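Local coordinates for arginine kinase (Cydia pomonella granulosis virus, PDB 6VVG), which is, despite that name, probably a serine/threonine protein kinase (PK-1) that binds ATP and phosphorylates hydroxyl-bearing side chains of proteins, at residues P71-K75 with R155-Y161; V94-F100 with L144-D150; V178-P182 with W197-V202; P238-I242 with V253-L257. All coordinates share one frame; numbering follows the deposited sequence.

Contact 1 of 4, residues P71-K75 with R155-Y161; sequences PNFIK and RLFVCDY. With AMP (adenosine monophosphate), chain C.
I74 runs from the phenol of Y161 to the adenine of AMP. Its CB lies 3.8 Å from Y161 OH. CG1, set anti to the carbonyl carbon (chi1 -55°), passes 3.7 Å from V158 O, while the CG2 branch turns to the AMP side. At the tip, CD1 rests 3.6 Å from C159 CB and 3.3 Å from AMP N6, so a branched aliphatic chain suits a wall shared by core and base. Y161 OH accepts from I74 N (3.0 Å) and donates to V158 O (2.6 Å), two bonds that pin the hydroxyl between the two segments. In kinase terms, the loop joining the αC helix 59-66 to strand 76-82 here meets the DFG motif, written D160-Y161-G162, and a hydroxyl the usual phenylalanine lacks supplies one link. F73 packs beside it, ring planes 56° apart, with Y161 OH near the phenyl edge. N72 holds the strand and the residue before it: its O takes V158 N at 2.8 Å, and its ND2 gives a straight bond (163°) to L156 O at 2.9 Å, in the carbonyl plane. R155 NH2 bonds weakly to P71 O, and F157 CE2 covers the centre of one guanidinium face.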
# COMPACT_ATOMS: atom_id res chain seq x y z
N PRO A 71 -7.54 -16.77 -7.66
CA PRO A 71 -8.39 -17.72 -6.92
C PRO A 71 -7.82 -18.15 -5.57
O PRO A 71 -8.55 -18.76 -4.78
CB PRO A 71 -8.51 -18.93 -7.87
CG PRO A 71 -7.37 -18.80 -8.84
CD PRO A 71 -7.04 -17.33 -8.94
N ASN A 72 -6.56 -17.85 -5.27
CA ASN A 72 -5.93 -18.29 -4.03
C ASN A 72 -5.87 -17.19 -2.97
O ASN A 72 -5.26 -17.39 -1.92
CB ASN A 72 -4.54 -18.83 -4.33
CG ASN A 72 -4.55 -19.96 -5.34
OD1 ASN A 72 -4.07 -19.82 -6.46
ND2 ASN A 72 -5.13 -21.09 -4.95
N PHE A 73 -6.49 -16.04 -3.23
CA PHE A 73 -6.67 -14.99 -2.24
C PHE A 73 -8.16 -14.83 -1.97
O PHE A 73 -9.00 -15.45 -2.61
CB PHE A 73 -6.03 -13.68 -2.73
CG PHE A 73 -4.53 -13.72 -2.74
CD1 PHE A 73 -3.84 -14.18 -3.85
CD2 PHE A 73 -3.80 -13.31 -1.63
CE1 PHE A 73 -2.46 -14.22 -3.86
CE2 PHE A 73 -2.41 -13.35 -1.63
CZ PHE A 73 -1.74 -13.81 -2.75
N ILE A 74 -8.48 -13.99 -0.98
CA ILE A 74 -9.83 -13.90 -0.43
C ILE A 74 -10.46 -12.58 -0.87
O ILE A 74 -9.88 -11.51 -0.65
CB ILE A 74 -9.82 -14.04 1.10
CG1 ILE A 74 -9.11 -15.36 1.47
CG2 ILE A 74 -11.22 -14.00 1.65
CD1 ILE A 74 -9.28 -15.79 2.91
N LYS A 75 -11.64 -12.66 -1.48
CA LYS A 75 -12.30 -11.47 -1.99
C LYS A 75 -12.86 -10.63 -0.84
O LYS A 75 -13.45 -11.15 0.11
CB LYS A 75 -13.44 -11.84 -2.94
CG LYS A 75 -13.23 -13.09 -3.78
CD LYS A 75 -12.26 -12.86 -4.92
CE LYS A 75 -11.95 -14.17 -5.65
NZ LYS A 75 -11.83 -15.34 -4.73
N ARG A 155 -8.37 -26.55 -2.05
CA ARG A 155 -8.03 -25.24 -2.57
C ARG A 155 -7.28 -24.47 -1.49
O ARG A 155 -7.75 -24.38 -0.35
CB ARG A 155 -9.28 -24.48 -3.00
CG ARG A 155 -9.03 -23.41 -4.05
CD ARG A 155 -10.30 -22.98 -4.79
NE ARG A 155 -10.20 -21.59 -5.23
CZ ARG A 155 -11.20 -20.72 -5.19
NH1 ARG A 155 -12.39 -21.09 -4.73
NH2 ARG A 155 -11.01 -19.47 -5.60
N LEU A 156 -6.12 -23.93 -1.85
CA LEU A 156 -5.31 -23.16 -0.93
C LEU A 156 -5.70 -21.69 -1.00
O LEU A 156 -5.74 -21.10 -2.09
CB LEU A 156 -3.82 -23.32 -1.26
CG LEU A 156 -2.83 -22.62 -0.34
CD1 LEU A 156 -2.74 -23.36 0.99
CD2 LEU A 156 -1.46 -22.53 -0.99
N PHE A 157 -6.00 -21.10 0.15
CA PHE A 157 -6.28 -19.68 0.27
C PHE A 157 -5.26 -19.04 1.20
O PHE A 157 -5.16 -19.44 2.37
CB PHE A 157 -7.70 -19.42 0.79
CG PHE A 157 -8.78 -20.08 -0.01
CD1 PHE A 157 -9.15 -21.38 0.27
CD2 PHE A 157 -9.42 -19.41 -1.03
CE1 PHE A 157 -10.14 -22.01 -0.46
CE2 PHE A 157 -10.41 -20.03 -1.77
CZ PHE A 157 -10.77 -21.33 -1.49
N VAL A 158 -4.52 -18.06 0.69
CA VAL A 158 -3.69 -17.19 1.53
C VAL A 158 -4.60 -16.17 2.20
O VAL A 158 -5.46 -15.57 1.54
CB VAL A 158 -2.61 -16.50 0.69
CG1 VAL A 158 -1.63 -15.76 1.58
CG2 VAL A 158 -1.90 -17.51 -0.20
N CYS A 159 -4.42 -15.96 3.50
CA CYS A 159 -5.28 -15.06 4.25
C CYS A 159 -4.47 -14.23 5.23
O CYS A 159 -3.27 -14.42 5.41
CB CYS A 159 -6.39 -15.83 4.98
SG CYS A 159 -5.87 -16.62 6.53
N ASP A 160 -5.18 -13.29 5.87
CA ASP A 160 -4.62 -12.38 6.88
C ASP A 160 -3.48 -11.53 6.31
O ASP A 160 -2.30 -11.75 6.57
CB ASP A 160 -4.15 -13.11 8.14
CG ASP A 160 -3.98 -12.16 9.32
OD1 ASP A 160 -3.98 -10.93 9.09
OD2 ASP A 160 -3.86 -12.63 10.47
N TYR A 161 -3.86 -10.57 5.47
CA TYR A 161 -2.93 -9.60 4.92
C TYR A 161 -2.65 -8.43 5.87
O TYR A 161 -2.18 -7.38 5.43
CB TYR A 161 -3.48 -9.09 3.58
CG TYR A 161 -4.20 -10.18 2.79
CD1 TYR A 161 -3.67 -11.46 2.69
CD2 TYR A 161 -5.41 -9.93 2.17
CE1 TYR A 161 -4.32 -12.45 1.99
CE2 TYR A 161 -6.07 -10.91 1.46
CZ TYR A 161 -5.52 -12.18 1.38
OH TYR A 161 -6.17 -13.17 0.68
P AMP C . -7.35 -14.39 10.40
O1P AMP C . -6.12 -14.62 11.25
O2P AMP C . -7.24 -15.28 9.19
O3P AMP C . -7.49 -12.90 10.17
O5' AMP C . -8.65 -14.85 11.20
C5' AMP C . -8.56 -15.77 12.28
C4' AMP C . -9.03 -17.15 11.89
O4' AMP C . -10.37 -17.08 11.34
C3' AMP C . -8.23 -17.85 10.81
O3' AMP C . -7.02 -18.43 11.29
C2' AMP C . -9.23 -18.88 10.30
O2' AMP C . -9.36 -19.95 11.21
C1' AMP C . -10.52 -18.05 10.32
N9 AMP C . -10.72 -17.34 9.04
C8 AMP C . -10.14 -16.18 8.74
N7 AMP C . -10.52 -15.84 7.51
C5 AMP C . -11.34 -16.80 7.05
C6 AMP C . -12.00 -16.93 5.85
N6 AMP C . -12.06 -16.10 4.67
N1 AMP C . -12.76 -17.99 5.63
C2 AMP C . -12.88 -18.94 6.59
N3 AMP C . -12.23 -18.81 7.77
C4 AMP C . -11.46 -17.73 7.99

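Contact 2 of 4, residues V94-F100 with L144-D150; sequences VSDGDLF and LENLLYD. With AMP (adenosine monophosphate), chain C.
L99 is the main bump of this contact, and L144, L147 and Y149 form the hollow that takes it. Its forked leucine end straddles the chain: CD1 lies 3.6 Å from L147 CB, CD2 3.7 Å from Y149 CB, while L99 CB meets L144 CD2 at 3.8 Å. F100 crosses L144 at about a right angle. At the other end, V94 CG2 meets L148 CD1 at 3.6 Å; L148 CD1 also faces the adenine, whose N1 accepts a bond from V94 N. Between these apolar patches the backbones bridge once, at D98 and L148. Y149 N bonds to G97 O from well above the carbonyl plane. L99 N lies nearly in line with the carbonyl of L147, although their hydrogen bond is bent (141°). G97, lacking a side chain, lets Y149 O come close. S95 OG donates to the anti lone pair of D150 OD2 (2.8 Å), an oxygen salt-bridged to K153. The same S95 OG accepts from G97 N, an ST turn. The hinge exit thus seats on the strand following the catalytic loop. Strand 147-148 pairs with 157-158, L99 and Y149 touch I121 of helix 115-133, and L99, L144 and L147 reach V202 of helix 192-208.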
# COMPACT_ATOMS: atom_id res chain seq x y z
N VAL A 94 -14.14 -19.11 2.95
CA VAL A 94 -13.61 -20.00 1.93
C VAL A 94 -13.38 -21.42 2.45
O VAL A 94 -13.51 -22.37 1.67
CB VAL A 94 -12.32 -19.43 1.31
CG1 VAL A 94 -12.61 -18.13 0.57
CG2 VAL A 94 -11.26 -19.24 2.38
N SER A 95 -13.02 -21.58 3.72
CA SER A 95 -12.72 -22.92 4.22
C SER A 95 -12.69 -22.90 5.74
O SER A 95 -12.42 -21.87 6.36
CB SER A 95 -11.38 -23.43 3.67
OG SER A 95 -11.07 -24.72 4.17
N ASP A 96 -12.96 -24.07 6.32
CA ASP A 96 -12.91 -24.25 7.77
C ASP A 96 -11.54 -24.69 8.26
O ASP A 96 -11.29 -24.63 9.47
CB ASP A 96 -13.95 -25.30 8.20
CG ASP A 96 -13.65 -26.68 7.64
OD1 ASP A 96 -13.53 -26.81 6.41
OD2 ASP A 96 -13.53 -27.65 8.43
N GLY A 97 -10.65 -25.14 7.37
CA GLY A 97 -9.39 -25.73 7.77
C GLY A 97 -8.19 -24.92 7.31
O GLY A 97 -8.31 -23.94 6.55
N ASP A 98 -7.02 -25.33 7.79
CA ASP A 98 -5.75 -24.73 7.39
C ASP A 98 -4.67 -25.79 7.47
O ASP A 98 -4.91 -26.91 7.93
CB ASP A 98 -5.41 -23.51 8.25
CG ASP A 98 -5.37 -23.83 9.73
OD1 ASP A 98 -4.65 -24.77 10.12
OD2 ASP A 98 -6.06 -23.14 10.50
N LEU A 99 -3.47 -25.43 7.03
CA LEU A 99 -2.39 -26.41 6.95
C LEU A 99 -1.96 -26.87 8.34
O LEU A 99 -1.45 -27.99 8.48
CB LEU A 99 -1.21 -25.84 6.18
CG LEU A 99 -1.52 -25.46 4.73
CD1 LEU A 99 -0.27 -25.00 3.98
CD2 LEU A 99 -2.18 -26.62 3.98
N PHE A 100 -2.16 -26.05 9.37
CA PHE A 100 -1.81 -26.49 10.71
C PHE A 100 -2.68 -27.66 11.16
O PHE A 100 -2.21 -28.53 11.90
CB PHE A 100 -1.95 -25.35 11.71
CG PHE A 100 -1.62 -25.74 13.13
CD1 PHE A 100 -0.30 -25.91 13.52
CD2 PHE A 100 -2.62 -25.96 14.06
CE1 PHE A 100 0.02 -26.27 14.82
CE2 PHE A 100 -2.31 -26.31 15.36
CZ PHE A 100 -0.99 -26.47 15.74
N LEU A 144 1.43 -21.63 8.62
CA LEU A 144 0.39 -22.65 8.49
C LEU A 144 -0.99 -22.08 8.78
O LEU A 144 -1.95 -22.34 8.05
CB LEU A 144 0.69 -23.81 9.43
CG LEU A 144 2.05 -24.48 9.31
CD1 LEU A 144 2.32 -25.43 10.47
CD2 LEU A 144 2.12 -25.22 7.98
N GLU A 145 -1.11 -21.30 9.85
CA GLU A 145 -2.41 -20.81 10.28
C GLU A 145 -3.02 -19.80 9.31
O GLU A 145 -4.23 -19.55 9.38
CB GLU A 145 -2.28 -20.18 11.67
CG GLU A 145 -1.80 -21.15 12.76
CD GLU A 145 -0.29 -21.33 12.78
OE1 GLU A 145 0.39 -20.85 11.85
OE2 GLU A 145 0.22 -21.97 13.72
N ASN A 146 -2.23 -19.24 8.40
CA ASN A 146 -2.73 -18.29 7.42
C ASN A 146 -2.85 -18.90 6.03
O ASN A 146 -2.98 -18.16 5.04
CB ASN A 146 -1.82 -17.05 7.37
CG ASN A 146 -1.97 -16.18 8.60
OD1 ASN A 146 -2.99 -16.24 9.29
ND2 ASN A 146 -0.96 -15.36 8.88
N LEU A 147 -2.83 -20.22 5.92
CA LEU A 147 -2.97 -20.94 4.66
C LEU A 147 -4.16 -21.88 4.82
O LEU A 147 -4.02 -23.00 5.31
CB LEU A 147 -1.68 -21.68 4.30
CG LEU A 147 -0.47 -20.74 4.22
CD1 LEU A 147 0.82 -21.50 4.00
CD2 LEU A 147 -0.66 -19.69 3.12
N LEU A 148 -5.34 -21.40 4.44
CA LEU A 148 -6.56 -22.17 4.58
C LEU A 148 -6.62 -23.26 3.52
O LEU A 148 -6.23 -23.05 2.37
CB LEU A 148 -7.78 -21.25 4.48
CG LEU A 148 -7.70 -19.93 5.25
CD1 LEU A 148 -9.04 -19.19 5.22
CD2 LEU A 148 -7.24 -20.15 6.69
N TYR A 149 -7.12 -24.43 3.92
CA TYR A 149 -7.10 -25.63 3.09
C TYR A 149 -7.96 -26.69 3.78
O TYR A 149 -7.89 -26.85 5.00
CB TYR A 149 -5.66 -26.14 2.89
CG TYR A 149 -5.51 -27.37 2.02
CD1 TYR A 149 -5.70 -28.64 2.55
CD2 TYR A 149 -5.15 -27.26 0.68
CE1 TYR A 149 -5.56 -29.77 1.76
CE2 TYR A 149 -5.01 -28.39 -0.11
CZ TYR A 149 -5.21 -29.64 0.44
OH TYR A 149 -5.06 -30.76 -0.35
N ASP A 150 -8.77 -27.40 2.99
CA ASP A 150 -9.56 -28.52 3.48
C ASP A 150 -9.47 -29.65 2.46
O ASP A 150 -9.19 -29.42 1.28
CB ASP A 150 -11.02 -28.12 3.74
CG ASP A 150 -11.74 -27.72 2.47
OD1 ASP A 150 -12.17 -28.62 1.72
OD2 ASP A 150 -11.89 -26.50 2.24
P AMP C . -7.35 -14.39 10.40
O1P AMP C . -6.12 -14.62 11.25
O2P AMP C . -7.24 -15.28 9.19
O3P AMP C . -7.49 -12.90 10.17
O5' AMP C . -8.65 -14.85 11.20
C5' AMP C . -8.56 -15.77 12.28
C4' AMP C . -9.03 -17.15 11.89
O4' AMP C . -10.37 -17.08 11.34
C3' AMP C . -8.23 -17.85 10.81
O3' AMP C . -7.02 -18.43 11.29
C2' AMP C . -9.23 -18.88 10.30
O2' AMP C . -9.36 -19.95 11.21
C1' AMP C . -10.52 -18.05 10.32
N9 AMP C . -10.72 -17.34 9.04
C8 AMP C . -10.14 -16.18 8.74
N7 AMP C . -10.52 -15.84 7.51
C5 AMP C . -11.34 -16.80 7.05
C6 AMP C . -12.00 -16.93 5.85
N6 AMP C . -12.06 -16.10 4.67
N1 AMP C . -12.76 -17.99 5.63
C2 AMP C . -12.88 -18.94 6.59
N3 AMP C . -12.23 -18.81 7.77
C4 AMP C . -11.46 -17.73 7.99
O HOH W 1 -6.14 -20.51 10.99

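Contact 3 of 4, residues V178-P182 with W197-V202; sequences VYFSP and WAVGVV
W197 receives S181 and P182 on one face of its indole, and these CH-pi contacts form one half of the junction. S181 CA sits 3.5 Å above the centroid of the W197 five-membered ring, 11° from the normal, and P182 CD sits 3.4 Å above that of the six-membered ring, 7° from the normal. Proline suits the place because its ring CD carries hydrogens polarised by the adjoining nitrogen, and a flat, electron-rich tryptophan is wide enough to take two residues side by side. With CG opposite the backbone N (chi1 179°), the indole extends from the helix toward the loop.

Apolar packing makes the second patch. Y179 lays its CE2 3.5 Å from V201 CG1 and 4.0 Å from V202 CG2, while its CD2 lies 4.2 Å from A198 CB, the small A198 letting the ring lie close to the helix.

The polar link goes through water: one molecule donates to V178 O (2.7 Å) and accepts from W197 NE1 (3.0 Å), lying in the plane of the indole. F180 O is also close to that nitrogen, but at too poor an angle to bond. Y179 OH makes weak bonds to L144 N and E205 OE1.

Residues 181-183 read as the APE motif ending the activation segment of kinases, here S-P-E. S181 OG caps K184 N, so the serine opens helix 182-185. Helix 192-208, the αF of the C-lobe, carries W197; its V199 faces helix 115-133, while F180 and P182 touch helix 228-235, whose Y235 also meets the W197 ring.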
# COMPACT_ATOMS: atom_id res chain seq x y z
N VAL A 178 9.28 -17.41 14.88
CA VAL A 178 9.86 -18.68 14.46
C VAL A 178 9.75 -18.86 12.95
O VAL A 178 10.23 -19.86 12.40
CB VAL A 178 9.20 -19.87 15.18
CG1 VAL A 178 9.55 -19.86 16.67
CG2 VAL A 178 7.68 -19.84 15.00
N TYR A 179 9.13 -17.91 12.26
CA TYR A 179 9.14 -17.88 10.81
C TYR A 179 10.06 -16.81 10.25
O TYR A 179 10.10 -16.61 9.03
CB TYR A 179 7.71 -17.66 10.27
CG TYR A 179 6.81 -18.88 10.34
CD1 TYR A 179 6.05 -19.13 11.48
CD2 TYR A 179 6.70 -19.76 9.27
CE1 TYR A 179 5.21 -20.23 11.55
CE2 TYR A 179 5.87 -20.86 9.34
CZ TYR A 179 5.13 -21.10 10.48
OH TYR A 179 4.30 -22.19 10.55
N PHE A 180 10.81 -16.11 11.11
CA PHE A 180 11.66 -15.01 10.66
C PHE A 180 12.86 -15.54 9.87
O PHE A 180 13.57 -16.43 10.34
CB PHE A 180 12.19 -14.21 11.85
CG PHE A 180 11.19 -13.26 12.46
CD1 PHE A 180 9.85 -13.32 12.15
CD2 PHE A 180 11.62 -12.32 13.39
CE1 PHE A 180 8.95 -12.44 12.73
CE2 PHE A 180 10.72 -11.45 13.98
CZ PHE A 180 9.39 -11.51 13.65
N SER A 181 13.09 -14.97 8.69
CA SER A 181 14.29 -15.28 7.92
C SER A 181 15.52 -14.65 8.57
O SER A 181 15.40 -13.71 9.36
CB SER A 181 14.15 -14.78 6.49
OG SER A 181 14.30 -13.37 6.44
N PRO A 182 16.72 -15.15 8.24
CA PRO A 182 17.93 -14.49 8.76
C PRO A 182 17.94 -13.00 8.47
O PRO A 182 18.36 -12.20 9.32
CB PRO A 182 19.07 -15.21 8.02
CG PRO A 182 18.50 -16.57 7.67
CD PRO A 182 17.03 -16.32 7.39
N TRP A 197 11.37 -17.54 2.67
CA TRP A 197 11.84 -18.29 3.83
C TRP A 197 10.68 -18.91 4.59
O TRP A 197 10.72 -20.09 4.95
CB TRP A 197 12.65 -17.37 4.75
CG TRP A 197 13.16 -18.05 5.99
CD1 TRP A 197 12.49 -18.20 7.17
CD2 TRP A 197 14.44 -18.65 6.17
NE1 TRP A 197 13.28 -18.87 8.07
CE2 TRP A 197 14.48 -19.16 7.49
CE3 TRP A 197 15.56 -18.82 5.35
CZ2 TRP A 197 15.60 -19.81 8.00
CZ3 TRP A 197 16.67 -19.48 5.86
CH2 TRP A 197 16.68 -19.96 7.17
N ALA A 198 9.63 -18.12 4.83
CA ALA A 198 8.45 -18.66 5.50
C ALA A 198 7.83 -19.79 4.70
O ALA A 198 7.36 -20.79 5.26
CB ALA A 198 7.43 -17.54 5.74
N VAL A 199 7.80 -19.65 3.37
CA VAL A 199 7.33 -20.76 2.53
C VAL A 199 8.17 -22.00 2.79
O VAL A 199 7.65 -23.11 2.88
CB VAL A 199 7.37 -20.36 1.04
CG1 VAL A 199 7.18 -21.59 0.17
CG2 VAL A 199 6.30 -19.32 0.74
N GLY A 200 9.49 -21.82 2.92
CA GLY A 200 10.35 -22.95 3.23
C GLY A 200 9.98 -23.63 4.53
O GLY A 200 9.95 -24.86 4.62
N VAL A 201 9.68 -22.84 5.56
CA VAL A 201 9.28 -23.43 6.83
C VAL A 201 7.96 -24.18 6.67
O VAL A 201 7.79 -25.30 7.16
CB VAL A 201 9.18 -22.36 7.93
CG1 VAL A 201 8.68 -22.97 9.23
CG2 VAL A 201 10.52 -21.67 8.13
N VAL A 202 7.00 -23.57 5.97
CA VAL A 202 5.72 -24.23 5.73
C VAL A 202 5.94 -25.54 4.98
O VAL A 202 5.33 -26.57 5.31
CB VAL A 202 4.77 -23.29 4.95
CG1 VAL A 202 3.51 -24.04 4.54
CG2 VAL A 202 4.44 -22.07 5.79
O HOH W 2 12.41 -19.84 10.82

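Contact 4 of 4, residues P238-I242 with V253-L257; sequences PLPTI and VRRML
L239 and R254 mark the closest backbone approach, CA to CA 6.6 Å, as the extended segment 238-242, its prolines P238 and P240 holding polyproline-like torsions, runs past the last turn of the helix ending at M256. L239 is the side chain pressed into that turn. A chi1 of -165° swings CG away from its own nitrogen; its CD2 lies 3.6 Å from V253 O, 3.9 Å from V253 CG2 and 3.7 Å from R254 CD, while CD1 faces L257 CD1 at 4.2 Å, the two leucines crossing at about a right angle. A leucine serves well here, since one methyl can lie against the helix backbone and the other against the side chain of the residue that leaves the helix. I242 adds a second apolar contact: its CD1 meets V253 CG2 at 4.1 Å, so that valine is shared between the two loop residues.

R254 works in two parts. Its methylene chain packs on L239, and the bend at chi2 (-67°) carries the guanidinium back over the loop, where L239 O and T241 N lie over one face. L239 O is 3.1 Å from R254 CZ but is not hydrogen-bonded to NH2, so what it meets is the flat face of the charged group. T241 OG1 approaches R254 NH1 at 2.9 Å. An arginine thus combines apolar packing with a charged end toward the surface.

Far from the nucleotide, the contact fastens the αG-αH link of the C-lobe, between helices 228-235 and 247-256, to the latter. Helix 192-208 lies beneath: L239, I242 and V253 all touch its Y204, and Y204 OH bonds to P240 O.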
# COMPACT_ATOMS: atom_id res chain seq x y z
N PRO A 238 22.39 -28.38 11.51
CA PRO A 238 21.93 -29.11 10.33
C PRO A 238 20.41 -29.21 10.28
O PRO A 238 19.74 -29.40 11.30
CB PRO A 238 22.57 -30.50 10.49
CG PRO A 238 23.82 -30.23 11.33
CD PRO A 238 23.39 -29.14 12.30
N LEU A 239 19.87 -29.09 9.07
CA LEU A 239 18.44 -29.33 8.85
C LEU A 239 18.18 -30.83 8.83
O LEU A 239 18.78 -31.55 8.02
CB LEU A 239 18.00 -28.71 7.53
CG LEU A 239 16.49 -28.57 7.34
CD1 LEU A 239 15.94 -27.52 8.31
CD2 LEU A 239 16.12 -28.23 5.90
N PRO A 240 17.32 -31.35 9.71
CA PRO A 240 17.08 -32.80 9.72
C PRO A 240 16.52 -33.30 8.40
O PRO A 240 15.66 -32.66 7.78
CB PRO A 240 16.07 -32.99 10.86
CG PRO A 240 16.27 -31.80 11.76
CD PRO A 240 16.66 -30.66 10.84
N THR A 241 17.00 -34.46 7.97
CA THR A 241 16.41 -35.14 6.82
C THR A 241 14.98 -35.55 7.15
O THR A 241 14.68 -36.00 8.26
CB THR A 241 17.24 -36.37 6.46
OG1 THR A 241 18.58 -35.98 6.13
CG2 THR A 241 16.62 -37.10 5.27
N ILE A 242 14.09 -35.39 6.18
CA ILE A 242 12.71 -35.87 6.29
C ILE A 242 12.70 -37.30 5.77
O ILE A 242 12.81 -37.53 4.57
CB ILE A 242 11.73 -34.98 5.52
CG1 ILE A 242 11.95 -33.51 5.91
CG2 ILE A 242 10.30 -35.40 5.82
CD1 ILE A 242 11.16 -32.53 5.07
N VAL A 253 13.79 -28.53 0.68
CA VAL A 253 13.70 -27.81 1.94
C VAL A 253 15.09 -27.39 2.41
O VAL A 253 15.26 -26.31 3.00
CB VAL A 253 12.96 -28.64 3.01
CG1 VAL A 253 11.55 -28.97 2.52
CG2 VAL A 253 13.73 -29.89 3.36
N ARG A 254 16.11 -28.21 2.16
CA ARG A 254 17.47 -27.79 2.49
C ARG A 254 17.79 -26.46 1.83
O ARG A 254 18.24 -25.51 2.48
CB ARG A 254 18.50 -28.84 2.05
CG ARG A 254 18.22 -30.28 2.41
CD ARG A 254 18.28 -30.55 3.92
NE ARG A 254 18.67 -31.93 4.20
CZ ARG A 254 19.58 -32.29 5.10
NH1 ARG A 254 19.87 -33.57 5.27
NH2 ARG A 254 20.19 -31.37 5.83
N ARG A 255 17.58 -26.38 0.51
CA ARG A 255 17.92 -25.19 -0.25
C ARG A 255 16.95 -24.05 0.02
O ARG A 255 17.33 -22.88 -0.13
CB ARG A 255 17.98 -25.52 -1.74
CG ARG A 255 19.04 -26.58 -2.07
CD ARG A 255 19.23 -26.84 -3.56
NE ARG A 255 20.26 -27.85 -3.79
CZ ARG A 255 21.51 -27.58 -4.18
NH1 ARG A 255 21.87 -26.32 -4.40
NH2 ARG A 255 22.38 -28.56 -4.35
N MET A 256 15.72 -24.35 0.42
CA MET A 256 14.81 -23.28 0.81
C MET A 256 15.27 -22.60 2.10
O MET A 256 15.02 -21.40 2.29
CB MET A 256 13.39 -23.82 1.00
CG MET A 256 12.65 -24.16 -0.28
SD MET A 256 12.29 -22.74 -1.32
CE MET A 256 11.21 -21.78 -0.26
N LEU A 257 15.94 -23.34 2.98
CA LEU A 257 16.26 -22.85 4.32
C LEU A 257 17.76 -22.71 4.54
O LEU A 257 18.22 -22.64 5.69
CB LEU A 257 15.65 -23.77 5.38
CG LEU A 257 14.12 -23.84 5.30
CD1 LEU A 257 13.52 -24.89 6.19
CD2 LEU A 257 13.54 -22.45 5.63

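In the fold
From the N terminus, contact 1 opens at 71-75, after helix 59-66, and closes at 155-161. Contact 2 opens and closes within that span, at 94-100 and 144-150, so the two nest without crossing. They meet where strands 147-148 and 157-158 pair, and both touch AMP, joining the N-lobe and hinge to the floor of the cleft. Contact 3 follows in series, closing the short loop from 178-182 to helix 192-208; its V202 side joins contact 2. Contact 4 closes last, from 238-242 to 253-257, and its L257 meets W197 and G200. Helix 192-208 thus lies between the catalytic side and the far end of the C-lobe.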